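Local coordinates for protein GphF Dehydratase 1 (Archangium violaceum, PDB 6MBF) that probably dehydrates beta-hydroxyacyl intermediates of the gephyronic acid polyketide synthase and is linked to rearrangement of the resulting olefin, at residues T73-D78 with C229-L234; T80-L85 with H123-I128; R94-S99 with D115-W120; T259-L264 with A279-R284. One frame throughout, in Å; residues are numbered along the deposited sequence.

Contact 1: T73-D78 with C229-L234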
loop_
_atom_site.group_PDB
_atom_site.type_symbol
_atom_site.label_atom_id
_atom_site.label_comp_id
_atom_site.label_asym_id
_atom_site.label_seq_id
_atom_site.Cartn_x
_atom_site.Cartn_y
_atom_site.Cartn_z
ATOM N N THR A 73 8.976 -14.494 -7.299
ATOM C CA THR A 73 8.692 -13.196 -6.703
ATOM C C THR A 73 7.776 -12.383 -7.617
ATOM O O THR A 73 7.854 -12.475 -8.845
ATOM C CB THR A 73 9.982 -12.423 -6.453
ATOM O OG1 THR A 73 10.451 -11.876 -7.690
ATOM C CG2 THR A 73 11.057 -13.322 -5.848
ATOM N N LEU A 74 6.902 -11.588 -7.011
ATOM C CA LEU A 74 6.060 -10.646 -7.734
ATOM C C LEU A 74 6.665 -9.253 -7.619
ATOM O O LEU A 74 7.088 -8.843 -6.537
ATOM C CB LEU A 74 4.639 -10.641 -7.169
ATOM C CG LEU A 74 3.896 -11.975 -7.044
ATOM C CD1 LEU A 74 2.579 -11.793 -6.301
ATOM C CD2 LEU A 74 3.649 -12.544 -8.418
ATOM N N ILE A 75 6.691 -8.518 -8.728
ATOM C CA ILE A 75 7.391 -7.240 -8.789
ATOM C C ILE A 75 6.462 -6.163 -9.337
ATOM O O ILE A 75 5.749 -6.382 -10.323
ATOM C CB ILE A 75 8.657 -7.345 -9.659
ATOM C CG1 ILE A 75 9.619 -8.388 -9.076
ATOM C CG2 ILE A 75 9.335 -5.996 -9.764
ATOM C CD1 ILE A 75 10.529 -9.020 -10.117
ATOM N N VAL A 76 6.469 -4.995 -8.699
ATOM C CA VAL A 76 5.840 -3.804 -9.260
ATOM C C VAL A 76 6.896 -2.707 -9.266
ATOM O O VAL A 76 7.579 -2.507 -8.260
ATOM C CB VAL A 76 4.590 -3.357 -8.467
ATOM C CG1 VAL A 76 3.807 -2.333 -9.275
ATOM C CG2 VAL A 76 3.689 -4.543 -8.114
ATOM N N GLU A 77 7.045 -2.011 -10.393
ATOM C CA GLU A 77 8.036 -0.946 -10.502
ATOM C C GLU A 77 7.404 0.316 -11.079
ATOM O O GLU A 77 6.339 0.277 -11.701
ATOM C CB GLU A 77 9.232 -1.380 -11.373
ATOM C CG GLU A 77 10.097 -2.463 -10.748
ATOM C CD GLU A 77 11.263 -2.865 -11.634
ATOM O OE1 GLU A 77 12.262 -3.398 -11.105
ATOM O OE2 GLU A 77 11.177 -2.647 -12.859
ATOM N N ASP A 78 8.083 1.446 -10.853
ATOM C CA ASP A 78 7.747 2.712 -11.511
ATOM C C ASP A 78 6.320 3.143 -11.200
ATOM O O ASP A 78 5.581 3.567 -12.091
ATOM C CB ASP A 78 7.925 2.629 -13.033
ATOM C CG ASP A 78 9.365 2.567 -13.470
ATOM O OD1 ASP A 78 9.615 1.986 -14.551
ATOM O OD2 ASP A 78 10.238 3.097 -12.753
ATOM N N CYS A 229 6.513 4.905 -5.938
ATOM C CA CYS A 229 7.319 3.811 -5.411
ATOM C C CYS A 229 8.169 3.294 -6.560
ATOM O O CYS A 229 7.620 2.929 -7.606
ATOM C CB CYS A 229 6.399 2.721 -4.862
ATOM S SG CYS A 229 7.196 1.327 -4.136
ATOM N N ALA A 230 9.497 3.270 -6.387
ATOM C CA ALA A 230 10.354 2.785 -7.467
ATOM C C ALA A 230 10.182 1.285 -7.681
ATOM O O ALA A 230 10.132 0.821 -8.828
ATOM C CB ALA A 230 11.821 3.128 -7.196
ATOM N N ARG A 231 10.074 0.512 -6.601
ATOM C CA ARG A 231 9.992 -0.937 -6.736
ATOM C C ARG A 231 9.428 -1.539 -5.463
ATOM O O ARG A 231 9.790 -1.121 -4.364
ATOM C CB ARG A 231 11.374 -1.530 -7.024
ATOM C CG ARG A 231 11.393 -3.006 -7.308
ATOM C CD ARG A 231 12.823 -3.414 -7.629
ATOM N NE ARG A 231 13.018 -4.851 -7.490
ATOM C CZ ARG A 231 13.095 -5.700 -8.507
ATOM N NH1 ARG A 231 13.004 -5.263 -9.759
ATOM N NH2 ARG A 231 13.268 -6.992 -8.269
ATOM N N ILE A 232 8.538 -2.516 -5.618
ATOM C CA ILE A 232 8.160 -3.397 -4.522
ATOM C C ILE A 232 8.265 -4.832 -5.024
ATOM O O ILE A 232 7.822 -5.138 -6.134
ATOM C CB ILE A 232 6.751 -3.094 -3.968
ATOM C CG1 ILE A 232 6.401 -4.090 -2.859
ATOM C CG2 ILE A 232 5.699 -3.138 -5.062
ATOM C CD1 ILE A 232 5.155 -3.717 -2.051
ATOM N N GLU A 233 8.897 -5.694 -4.233
ATOM C CA GLU A 233 9.027 -7.103 -4.573
ATOM C C GLU A 233 8.487 -7.950 -3.434
ATOM O O GLU A 233 8.808 -7.705 -2.269
ATOM C CB GLU A 233 10.477 -7.462 -4.866
ATOM C CG GLU A 233 10.656 -8.890 -5.304
ATOM C CD GLU A 233 12.025 -9.121 -5.879
ATOM O OE1 GLU A 233 12.949 -8.352 -5.531
ATOM O OE2 GLU A 233 12.171 -10.057 -6.691
ATOM N N LEU A 234 7.660 -8.935 -3.763
ATOM C CA LEU A 234 7.039 -9.806 -2.770
ATOM C C LEU A 234 7.514 -11.238 -2.976
ATOM O O LEU A 234 7.394 -11.780 -4.083
ATOM C CB LEU A 234 5.515 -9.747 -2.867
ATOM C CG LEU A 234 4.720 -10.559 -1.846
ATOM C CD1 LEU A 234 4.907 -10.025 -0.422
ATOM C CD2 LEU A 234 3.243 -10.566 -2.212
#
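Val76 lies alongside Ile232, with Val76 CB 3.6 Å from Ile232 CG2. The longer branch of Ile232 starts anti to its backbone N (chi1 178°) and leads away from strand 73-77, which leaves the CG2 methyl to make the touch. On the same face, Leu74 CD1 meets Leu234 CD2 at 4.3 Å. The two strands run antiparallel. Val76 and Ile232 form a hydrogen-bonded pair: Val76 N gives to Ile232 O at 2.9 Å, and Ile232 N gives to Val76 O at 2.8 Å. Leu74 and Leu234 pair in the same way. The pairing joins the two hot-dog family regions of the chain, consistent with the double hot-dog fold of polyketide synthase dehydratases. The other face carries a salt-bridge network. Glu77 and Arg231 run side by side and pair through OE1 and NH1, although these two atoms are modelled too close for the exact spacing to be trusted. Ile75 CG2 sits over one face of the guanidinium, 3.7 Å from Arg231 NH1. Arg231 NH2 donates to Glu233 OE1 at 3.1 Å. The acceptor lies near the guanidinium plane, but the donor stands above the carboxylate plane. Glu233 OE2, whose position is less certain, forms a salt bridge with Arg131. Strand 121-131 flanks 73-81, and strand 273-284 flanks 224-234, where Ala230 and Arg231 form a classic beta bulge facing Asp278. Leu74 and Val76 pack on helix 52-65.

Contact 2: T80-L85 with H123-I128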
loop_
_atom_site.group_PDB
_atom_site.type_symbol
_atom_site.label_atom_id
_atom_site.label_comp_id
_atom_site.label_asym_id
_atom_site.label_seq_id
_atom_site.Cartn_x
_atom_site.Cartn_y
_atom_site.Cartn_z
ATOM N N THR A 80 3.356 5.375 -9.971
ATOM C CA THR A 80 2.943 6.750 -9.736
ATOM C C THR A 80 1.475 6.752 -9.334
ATOM O O THR A 80 0.652 6.103 -9.990
ATOM C CB THR A 80 3.162 7.611 -10.995
ATOM O OG1 THR A 80 4.565 7.699 -11.292
ATOM C CG2 THR A 80 2.593 9.020 -10.802
ATOM N N VAL A 81 1.151 7.468 -8.256
ATOM C CA VAL A 81 -0.235 7.748 -7.883
ATOM C C VAL A 81 -0.621 9.099 -8.479
ATOM O O VAL A 81 -0.049 10.132 -8.116
ATOM C CB VAL A 81 -0.415 7.749 -6.357
ATOM C CG1 VAL A 81 -1.852 8.107 -5.983
ATOM C CG2 VAL A 81 -0.009 6.409 -5.770
ATOM N N TRP A 82 -1.597 9.095 -9.387
ATOM C CA TRP A 82 -1.978 10.288 -10.139
ATOM C C TRP A 82 -3.073 11.119 -9.478
ATOM O O TRP A 82 -2.980 12.352 -9.453
ATOM C CB TRP A 82 -2.425 9.880 -11.541
ATOM C CG TRP A 82 -1.320 9.245 -12.301
ATOM C CD1 TRP A 82 -1.091 7.910 -12.460
ATOM C CD2 TRP A 82 -0.250 9.919 -12.970
ATOM N NE1 TRP A 82 0.040 7.714 -13.212
ATOM C CE2 TRP A 82 0.572 8.932 -13.540
ATOM C CE3 TRP A 82 0.079 11.265 -13.159
ATOM C CZ2 TRP A 82 1.713 9.245 -14.278
ATOM C CZ3 TRP A 82 1.210 11.575 -13.891
ATOM C CH2 TRP A 82 2.015 10.570 -14.442
ATOM N N SER A 83 -4.131 10.484 -8.984
ATOM C CA SER A 83 -5.268 11.201 -8.416
ATOM C C SER A 83 -5.786 10.313 -7.300
ATOM O O SER A 83 -5.921 9.096 -7.512
ATOM C CB SER A 83 -6.393 11.484 -9.411
ATOM O OG SER A 83 -6.098 12.611 -10.218
ATOM N N PRO A 84 -6.089 10.872 -6.132
ATOM C CA PRO A 84 -6.686 10.060 -5.074
ATOM C C PRO A 84 -8.063 9.576 -5.492
ATOM O O PRO A 84 -8.740 10.186 -6.330
ATOM C CB PRO A 84 -6.763 11.027 -3.886
ATOM C CG PRO A 84 -6.860 12.368 -4.512
ATOM C CD PRO A 84 -6.048 12.302 -5.778
ATOM N N LEU A 85 -8.464 8.449 -4.918
ATOM C CA LEU A 85 -9.809 7.922 -5.080
ATOM C C LEU A 85 -10.581 8.267 -3.810
ATOM O O LEU A 85 -10.315 7.715 -2.734
ATOM C CB LEU A 85 -9.789 6.417 -5.349
ATOM C CG LEU A 85 -11.155 5.715 -5.386
ATOM C CD1 LEU A 85 -12.123 6.474 -6.273
ATOM C CD2 LEU A 85 -11.004 4.273 -5.866
ATOM N N HIS A 123 -5.970 6.556 -11.343
ATOM C CA HIS A 123 -5.445 6.664 -9.986
ATOM C C HIS A 123 -4.005 6.213 -9.840
ATOM O O HIS A 123 -3.249 6.846 -9.099
ATOM C CB HIS A 123 -6.320 5.868 -9.011
ATOM C CG HIS A 123 -7.722 6.368 -8.953
ATOM N ND1 HIS A 123 -8.037 7.626 -8.486
ATOM C CD2 HIS A 123 -8.886 5.810 -9.354
ATOM C CE1 HIS A 123 -9.340 7.816 -8.593
ATOM N NE2 HIS A 123 -9.879 6.724 -9.107
ATOM N N ALA A 124 -3.589 5.149 -10.529
ATOM C CA ALA A 124 -2.228 4.651 -10.340
ATOM C C ALA A 124 -1.790 3.876 -11.572
ATOM O O ALA A 124 -2.601 3.223 -12.232
ATOM C CB ALA A 124 -2.110 3.757 -9.099
ATOM N N THR A 125 -0.493 3.954 -11.862
ATOM C CA THR A 125 0.109 3.275 -13.006
ATOM C C THR A 125 1.495 2.764 -12.632
ATOM O O THR A 125 2.133 3.261 -11.700
ATOM C CB THR A 125 0.241 4.202 -14.216
ATOM O OG1 THR A 125 1.118 5.286 -13.881
ATOM C CG2 THR A 125 -1.119 4.774 -14.625
ATOM N N GLY A 126 1.968 1.783 -13.395
ATOM C CA GLY A 126 3.307 1.258 -13.190
ATOM C C GLY A 126 3.545 0.059 -14.087
ATOM O O GLY A 126 2.839 -0.137 -15.081
ATOM N N ARG A 127 4.530 -0.749 -13.711
ATOM C CA ARG A 127 4.899 -1.935 -14.475
ATOM C C ARG A 127 4.928 -3.139 -13.550
ATOM O O ARG A 127 5.157 -3.004 -12.348
ATOM C CB ARG A 127 6.258 -1.759 -15.151
ATOM C CG ARG A 127 6.368 -0.490 -15.956
ATOM C CD ARG A 127 7.812 -0.211 -16.339
ATOM N NE ARG A 127 8.004 1.187 -16.714
ATOM C CZ ARG A 127 7.748 1.674 -17.923
ATOM N NH1 ARG A 127 7.284 0.875 -18.874
ATOM N NH2 ARG A 127 7.950 2.957 -18.180
ATOM N N ILE A 128 4.662 -4.318 -14.108
ATOM C CA ILE A 128 4.660 -5.545 -13.321
ATOM C C ILE A 128 5.639 -6.536 -13.935
ATOM O O ILE A 128 5.910 -6.517 -15.141
ATOM C CB ILE A 128 3.256 -6.176 -13.198
ATOM C CG1 ILE A 128 2.573 -6.263 -14.566
ATOM C CG2 ILE A 128 2.386 -5.397 -12.187
ATOM C CD1 ILE A 128 1.270 -7.048 -14.537
#
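A classic beta bulge on strand 121-131, formed by His123 and Ala124 opposite Ile106, meets the end of strand 73-81 here. Thr80 and Thr125 are an antiparallel hydrogen-bonded pair, with Thr80 N giving to Thr125 O at 3.0 Å. Val81 and Ala124 follow as a non-hydrogen-bonded pair. The chain then leaves the strand, but Trp82 N still reaches His123 O at 2.8 Å. The indole is held at its edge: Trp82 NE1 donates to Thr125 OG1 at 2.7 Å, almost straight (177°) and in the ring plane. A chi1 of 63°, with OG1 between the backbone N and the carbonyl carbon, points the Thr125 hydroxyl at the indole edge. Thr80 CG2, from the same segment as Trp82, lies over the centre of one indole face. The His123 imidazole also has partners at its edge and over a face. Its ND1 donates in the ring plane to Ser83 O at 2.8 Å, approaching from above the carbonyl plane. Leu85 CB sits over a ring face, 3.7 Å from the centroid, as a CH-pi contact. His123 NE2 is hydrogen-bonded to Ser108 OG, so both ring nitrogens have partners, which should restrain its rotation. Tyr54 of helix 52-65 packs against His123, Ala124 and Leu85. Antiparallel strands packed against such a helix are typical of the hot-dog fold.

Contact 3: R94-S99 with D115-W120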
loop_
_atom_site.group_PDB
_atom_site.type_symbol
_atom_site.label_atom_id
_atom_site.label_comp_id
_atom_site.label_asym_id
_atom_site.label_seq_id
_atom_site.Cartn_x
_atom_site.Cartn_y
_atom_site.Cartn_z
ATOM N N ARG A 94 -16.797 1.597 -9.326
ATOM C CA ARG A 94 -16.179 0.622 -10.216
ATOM C C ARG A 94 -14.666 0.801 -10.204
ATOM O O ARG A 94 -14.174 1.927 -10.284
ATOM C CB ARG A 94 -16.699 0.789 -11.642
ATOM C CG ARG A 94 -18.201 0.637 -11.800
ATOM C CD ARG A 94 -18.687 -0.714 -11.307
ATOM N NE ARG A 94 -17.895 -1.809 -11.856
ATOM C CZ ARG A 94 -18.134 -2.395 -13.024
ATOM N NH1 ARG A 94 -19.149 -1.991 -13.777
ATOM N NH2 ARG A 94 -17.355 -3.385 -13.440
ATOM N N LEU A 95 -13.936 -0.307 -10.099
ATOM C CA LEU A 95 -12.481 -0.325 -10.169
ATOM C C LEU A 95 -12.048 -1.135 -11.379
ATOM O O LEU A 95 -12.668 -2.149 -11.710
ATOM C CB LEU A 95 -11.854 -0.943 -8.923
ATOM C CG LEU A 95 -11.627 -0.111 -7.671
ATOM C CD1 LEU A 95 -10.695 -0.887 -6.758
ATOM C CD2 LEU A 95 -11.046 1.248 -8.007
ATOM N N ARG A 96 -10.968 -0.698 -12.025
ATOM C CA ARG A 96 -10.486 -1.360 -13.229
ATOM C C ARG A 96 -8.970 -1.342 -13.237
ATOM O O ARG A 96 -8.367 -0.291 -13.021
ATOM C CB ARG A 96 -11.023 -0.665 -14.486
ATOM C CG ARG A 96 -10.554 -1.258 -15.809
ATOM C CD ARG A 96 -11.058 -0.424 -16.989
ATOM N NE ARG A 96 -10.320 0.831 -17.127
ATOM C CZ ARG A 96 -10.690 1.845 -17.906
ATOM N NH1 ARG A 96 -11.803 1.766 -18.628
ATOM N NH2 ARG A 96 -9.952 2.941 -17.959
ATOM N N LEU A 97 -8.359 -2.500 -13.469
ATOM C CA LEU A 97 -6.938 -2.578 -13.778
ATOM C C LEU A 97 -6.815 -3.110 -15.196
ATOM O O LEU A 97 -7.314 -4.198 -15.498
ATOM C CB LEU A 97 -6.185 -3.470 -12.789
ATOM C CG LEU A 97 -4.656 -3.523 -12.959
ATOM C CD1 LEU A 97 -3.971 -3.820 -11.611
ATOM C CD2 LEU A 97 -4.189 -4.552 -14.012
ATOM N N ARG A 98 -6.158 -2.346 -16.056
ATOM C CA ARG A 98 -5.905 -2.766 -17.421
ATOM C C ARG A 98 -4.402 -2.874 -17.631
ATOM O O ARG A 98 -3.617 -2.146 -17.018
ATOM C CB ARG A 98 -6.533 -1.797 -18.434
ATOM C CG ARG A 98 -5.890 -0.433 -18.503
ATOM C CD ARG A 98 -6.699 0.508 -19.391
ATOM N NE ARG A 98 -5.978 1.752 -19.658
ATOM C CZ ARG A 98 -6.535 2.814 -20.229
ATOM N NH1 ARG A 98 -7.811 2.774 -20.579
ATOM N NH2 ARG A 98 -5.822 3.913 -20.442
ATOM N N SER A 99 -4.009 -3.792 -18.502
ATOM C CA SER A 99 -2.604 -4.102 -18.694
ATOM C C SER A 99 -2.353 -4.397 -20.162
ATOM O O SER A 99 -3.191 -5.006 -20.831
ATOM C CB SER A 99 -2.184 -5.309 -17.845
ATOM O OG SER A 99 -0.808 -5.590 -18.005
ATOM N N ASP A 115 -19.588 2.792 -18.576
ATOM C CA ASP A 115 -19.434 2.415 -19.975
ATOM C C ASP A 115 -18.981 3.581 -20.844
ATOM O O ASP A 115 -18.699 3.382 -22.030
ATOM C CB ASP A 115 -20.738 1.821 -20.519
ATOM C CG ASP A 115 -21.120 0.517 -19.829
ATOM O OD1 ASP A 115 -22.333 0.254 -19.674
ATOM O OD2 ASP A 115 -20.207 -0.237 -19.424
ATOM N N ASP A 116 -18.897 4.782 -20.282
ATOM C CA ASP A 116 -18.316 5.933 -20.965
ATOM C C ASP A 116 -16.832 6.004 -20.614
ATOM O O ASP A 116 -16.467 6.288 -19.468
ATOM C CB ASP A 116 -19.045 7.215 -20.569
ATOM C CG ASP A 116 -18.358 8.466 -21.092
ATOM O OD1 ASP A 116 -18.499 9.535 -20.458
ATOM O OD2 ASP A 116 -17.665 8.378 -22.128
ATOM N N GLU A 117 -15.975 5.761 -21.611
ATOM C CA GLU A 117 -14.543 5.668 -21.354
ATOM C C GLU A 117 -13.989 6.951 -20.744
ATOM O O GLU A 117 -13.004 6.907 -19.997
ATOM C CB GLU A 117 -13.803 5.325 -22.650
ATOM C CG GLU A 117 -12.341 4.986 -22.444
ATOM C CD GLU A 117 -12.142 3.907 -21.395
ATOM O OE1 GLU A 117 -12.789 2.843 -21.509
ATOM O OE2 GLU A 117 -11.354 4.129 -20.450
ATOM N N SER A 118 -14.611 8.095 -21.026
ATOM C CA SER A 118 -14.155 9.360 -20.461
ATOM C C SER A 118 -14.610 9.566 -19.022
ATOM O O SER A 118 -14.224 10.563 -18.403
ATOM C CB SER A 118 -14.639 10.532 -21.320
ATOM O OG SER A 118 -16.026 10.754 -21.140
ATOM N N ALA A 119 -15.416 8.660 -18.476
ATOM C CA ALA A 119 -15.854 8.761 -17.092
ATOM C C ALA A 119 -14.895 8.090 -16.114
ATOM O O ALA A 119 -15.186 8.055 -14.915
ATOM C CB ALA A 119 -17.254 8.158 -16.934
ATOM N N TRP A 120 -13.765 7.572 -16.583
ATOM C CA TRP A 120 -12.826 6.853 -15.734
ATOM C C TRP A 120 -11.691 7.773 -15.306
ATOM O O TRP A 120 -11.071 8.435 -16.145
ATOM C CB TRP A 120 -12.268 5.630 -16.457
ATOM C CG TRP A 120 -13.260 4.534 -16.667
ATOM C CD1 TRP A 120 -14.128 4.403 -17.715
ATOM C CD2 TRP A 120 -13.482 3.402 -15.819
ATOM N NE1 TRP A 120 -14.877 3.264 -17.570
ATOM C CE2 TRP A 120 -14.501 2.628 -16.416
ATOM C CE3 TRP A 120 -12.922 2.966 -14.611
ATOM C CZ2 TRP A 120 -14.970 1.440 -15.848
ATOM C CZ3 TRP A 120 -13.387 1.785 -14.049
ATOM C CH2 TRP A 120 -14.401 1.034 -14.668
HETATM O O HOH W 1 -9.674 1.316 -21.090
#
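Trp120 ends the loop that follows strand 103-109 and lays its indole over strand 93-100, on the sheet of the hot-dog fold. The tight part of the contact is the stack between this ring and Arg96. The guanidinium lies flat on the indole, with centres 4.0 Å apart and planes at 19°. Arg96 CZ stands over the five-membered ring, a cation-pi contact. Arg96 CD lies over the six-membered ring as a CH-pi contact, 4.3 Å from its centroid. The chain leaves CA with CG anti to the backbone N (chi1 179°) and bends at chi3 (75°), which turns the guanidinium down onto the ring. Closer to the backbone, Arg96 CB touches Trp120 CZ3 at 3.4 Å. Arg94 CB adds a contact to Trp120 CH2 at 3.8 Å. Trp120 NE1 donates to Ser114 O, and His107 and Ala109 of strand 103-109 touch the side chain.

The outer side is looser. Glu117 belongs to the 3-10 segment 117-119 and is exposed. Water 1 lies near Arg96, over the guanidinium face opposite the indole. Arg98 makes a long ion pair with Glu117, its NH1 3.8 Å from OE2, and has its stronger partner in Glu105. Arg96 grips the same carboxylate more firmly. The guanidinium and carboxylate are nearly coplanar, and Glu117 OE2 takes both Arg96 NH1 at 3.0 Å and Arg96 NH2 at 3.1 Å on its syn lone pair.

Contact 4: T259-L264 with A279-R284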
loop_
_atom_site.group_PDB
_atom_site.type_symbol
_atom_site.label_atom_id
_atom_site.label_comp_id
_atom_site.label_asym_id
_atom_site.label_seq_id
_atom_site.Cartn_x
_atom_site.Cartn_y
_atom_site.Cartn_z
ATOM N N THR A 259 8.309 16.679 1.242
ATOM C CA THR A 259 8.479 15.320 0.752
ATOM C C THR A 259 9.458 14.554 1.628
ATOM O O THR A 259 10.328 15.135 2.290
ATOM C CB THR A 259 8.987 15.274 -0.698
ATOM O OG1 THR A 259 10.259 15.929 -0.775
ATOM C CG2 THR A 259 8.006 15.949 -1.645
ATOM N N HIS A 260 9.295 13.231 1.622
ATOM C CA HIS A 260 10.256 12.295 2.187
ATOM C C HIS A 260 10.351 11.096 1.257
ATOM O O HIS A 260 9.456 10.846 0.442
ATOM C CB HIS A 260 9.864 11.812 3.588
ATOM C CG HIS A 260 10.161 12.792 4.673
ATOM N ND1 HIS A 260 11.424 12.955 5.195
ATOM C CD2 HIS A 260 9.356 13.640 5.355
ATOM C CE1 HIS A 260 11.390 13.873 6.145
ATOM N NE2 HIS A 260 10.146 14.305 6.261
ATOM N N THR A 261 11.444 10.354 1.397
ATOM C CA THR A 261 11.642 9.098 0.679
ATOM C C THR A 261 12.125 8.054 1.674
ATOM O O THR A 261 12.871 8.377 2.602
ATOM C CB THR A 261 12.645 9.259 -0.478
ATOM O OG1 THR A 261 12.208 10.298 -1.361
ATOM C CG2 THR A 261 12.776 7.962 -1.281
ATOM N N ALA A 262 11.680 6.807 1.507
ATOM C CA ALA A 262 12.076 5.745 2.420
ATOM C C ALA A 262 12.222 4.431 1.666
ATOM O O ALA A 262 11.543 4.190 0.662
ATOM C CB ALA A 262 11.060 5.576 3.563
ATOM N N ASP A 263 13.116 3.585 2.174
ATOM C CA ASP A 263 13.253 2.197 1.762
ATOM C C ASP A 263 12.820 1.296 2.914
ATOM O O ASP A 263 12.985 1.642 4.086
ATOM C CB ASP A 263 14.700 1.877 1.367
ATOM C CG ASP A 263 15.256 2.855 0.362
ATOM O OD1 ASP A 263 14.582 3.093 -0.659
ATOM O OD2 ASP A 263 16.366 3.384 0.595
ATOM N N LEU A 264 12.252 0.140 2.585
ATOM C CA LEU A 264 11.768 -0.768 3.614
ATOM C C LEU A 264 12.077 -2.205 3.231
ATOM O O LEU A 264 12.130 -2.555 2.049
ATOM C CB LEU A 264 10.255 -0.631 3.853
ATOM C CG LEU A 264 9.703 0.728 4.278
ATOM C CD1 LEU A 264 9.359 1.574 3.072
ATOM C CD2 LEU A 264 8.456 0.511 5.136
ATOM N N ALA A 279 12.461 3.255 -2.426
ATOM C CA ALA A 279 12.108 4.632 -2.752
ATOM C C ALA A 279 10.590 4.845 -2.749
ATOM O O ALA A 279 9.986 5.287 -3.729
ATOM C CB ALA A 279 12.728 5.044 -4.095
ATOM N N LEU A 280 9.972 4.512 -1.622
ATOM C CA LEU A 280 8.637 5.015 -1.360
ATOM C C LEU A 280 8.705 6.537 -1.269
ATOM O O LEU A 280 9.465 7.082 -0.466
ATOM C CB LEU A 280 8.105 4.415 -0.061
ATOM C CG LEU A 280 6.762 4.960 0.425
ATOM C CD1 LEU A 280 5.655 4.580 -0.534
ATOM C CD2 LEU A 280 6.451 4.468 1.837
ATOM N N GLN A 281 7.945 7.223 -2.112
ATOM C CA GLN A 281 7.990 8.677 -2.199
ATOM C C GLN A 281 6.743 9.240 -1.531
ATOM O O GLN A 281 5.619 8.885 -1.901
ATOM C CB GLN A 281 8.111 9.116 -3.659
ATOM C CG GLN A 281 9.487 8.772 -4.245
ATOM C CD GLN A 281 9.440 8.329 -5.697
ATOM O OE1 GLN A 281 9.561 7.138 -6.005
ATOM N NE2 GLN A 281 9.290 9.287 -6.598
ATOM N N LEU A 282 6.940 10.089 -0.524
ATOM C CA LEU A 282 5.850 10.666 0.250
ATOM C C LEU A 282 5.777 12.167 0.016
ATOM O O LEU A 282 6.807 12.839 -0.061
ATOM C CB LEU A 282 6.040 10.407 1.747
ATOM C CG LEU A 282 6.218 8.963 2.207
ATOM C CD1 LEU A 282 6.452 8.940 3.728
ATOM C CD2 LEU A 282 4.992 8.159 1.827
ATOM N N LYS A 283 4.560 12.697 -0.084
ATOM C CA LYS A 283 4.384 14.133 -0.245
ATOM C C LYS A 283 3.198 14.589 0.592
ATOM O O LYS A 283 2.193 13.879 0.692
ATOM C CB LYS A 283 4.175 14.510 -1.721
ATOM C CG LYS A 283 4.164 16.008 -1.967
ATOM C CD LYS A 283 4.086 16.334 -3.447
ATOM C CE LYS A 283 4.159 17.836 -3.675
ATOM N NZ LYS A 283 4.158 18.167 -5.124
ATOM N N ARG A 284 3.322 15.765 1.205
ATOM C CA ARG A 284 2.229 16.296 2.011
ATOM C C ARG A 284 1.014 16.587 1.136
ATOM O O ARG A 284 1.130 17.134 0.034
ATOM C CB ARG A 284 2.666 17.565 2.742
ATOM C CG ARG A 284 3.661 17.331 3.870
ATOM C CD ARG A 284 3.895 18.622 4.641
ATOM N NE ARG A 284 4.731 18.422 5.819
ATOM C CZ ARG A 284 4.270 17.994 6.988
ATOM N NH1 ARG A 284 2.974 17.717 7.133
ATOM N NH2 ARG A 284 5.098 17.856 8.012
#
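Asp263 OD1 accepts the backbone N of Ala279 at 2.8 Å, met nearly along the C-O axis of the carboxylate. The bond is fairly straight (160°). Asp263 CG lies anti to the carbonyl carbon (chi1 -52°), which brings OD1 back to Ala279 N. Asp263 OD2 is hydrogen-bonded to His249 NE2, so both carboxylate oxygens have partners. Next to it, Leu280 N gives to Ala262 O at 2.8 Å. Ala279 and Leu280 both face Ala262 in a G1 beta bulge, and the Asp263 side chain takes up the extra N-H of this bulge. Ala279 has the positive phi (56°) usual at the first position of a G1 bulge, a place most often taken by glycine. The bulge sits in the beta hairpin of strands 259-267 and 273-284, part of the second hot-dog family region. Further along, His260 and Leu282 form a hydrogen-bonded pair, with Leu282 N giving to His260 O at 2.8 Å. On the face with Thr259 and Thr261, Thr261 CG2 lies 3.7 Å from Ala279 CA. The opposite face is buried. There Leu264 CD1 approaches Leu280 CD2 at 4.3 Å, and Leu280 and Leu282 pack on helix 200-214. His260 NE2 is hydrogen-bonded to Glu218 OE1, and its ring meets Phe224 edge-to-face.

Contacts 1, 2 and 4 pair neighbouring strands, and contact 3 rests a loop on strand 93-100. Contacts 1 and 2 share strand 73-81; their centres are about 13 Å apart, and Asp78 of contact 1 forms a salt bridge with Arg127 of contact 2. Contacts 1 and 4 meet where Ala230 packs on Ala279, with centres about 15 Å apart. Contacts 2 and 3 touch through Leu85 and Leu95. Contacts 3 and 4 are the most distant pair, about 28 Å between centres. Along the chain, contact 3 is nested within contact 2, and contact 2 within contact 1; contact 4 follows. Adjacent strands 121-131, 73-81, 224-234, 273-284 and 259-267 carry the pairing from the first family region to the second.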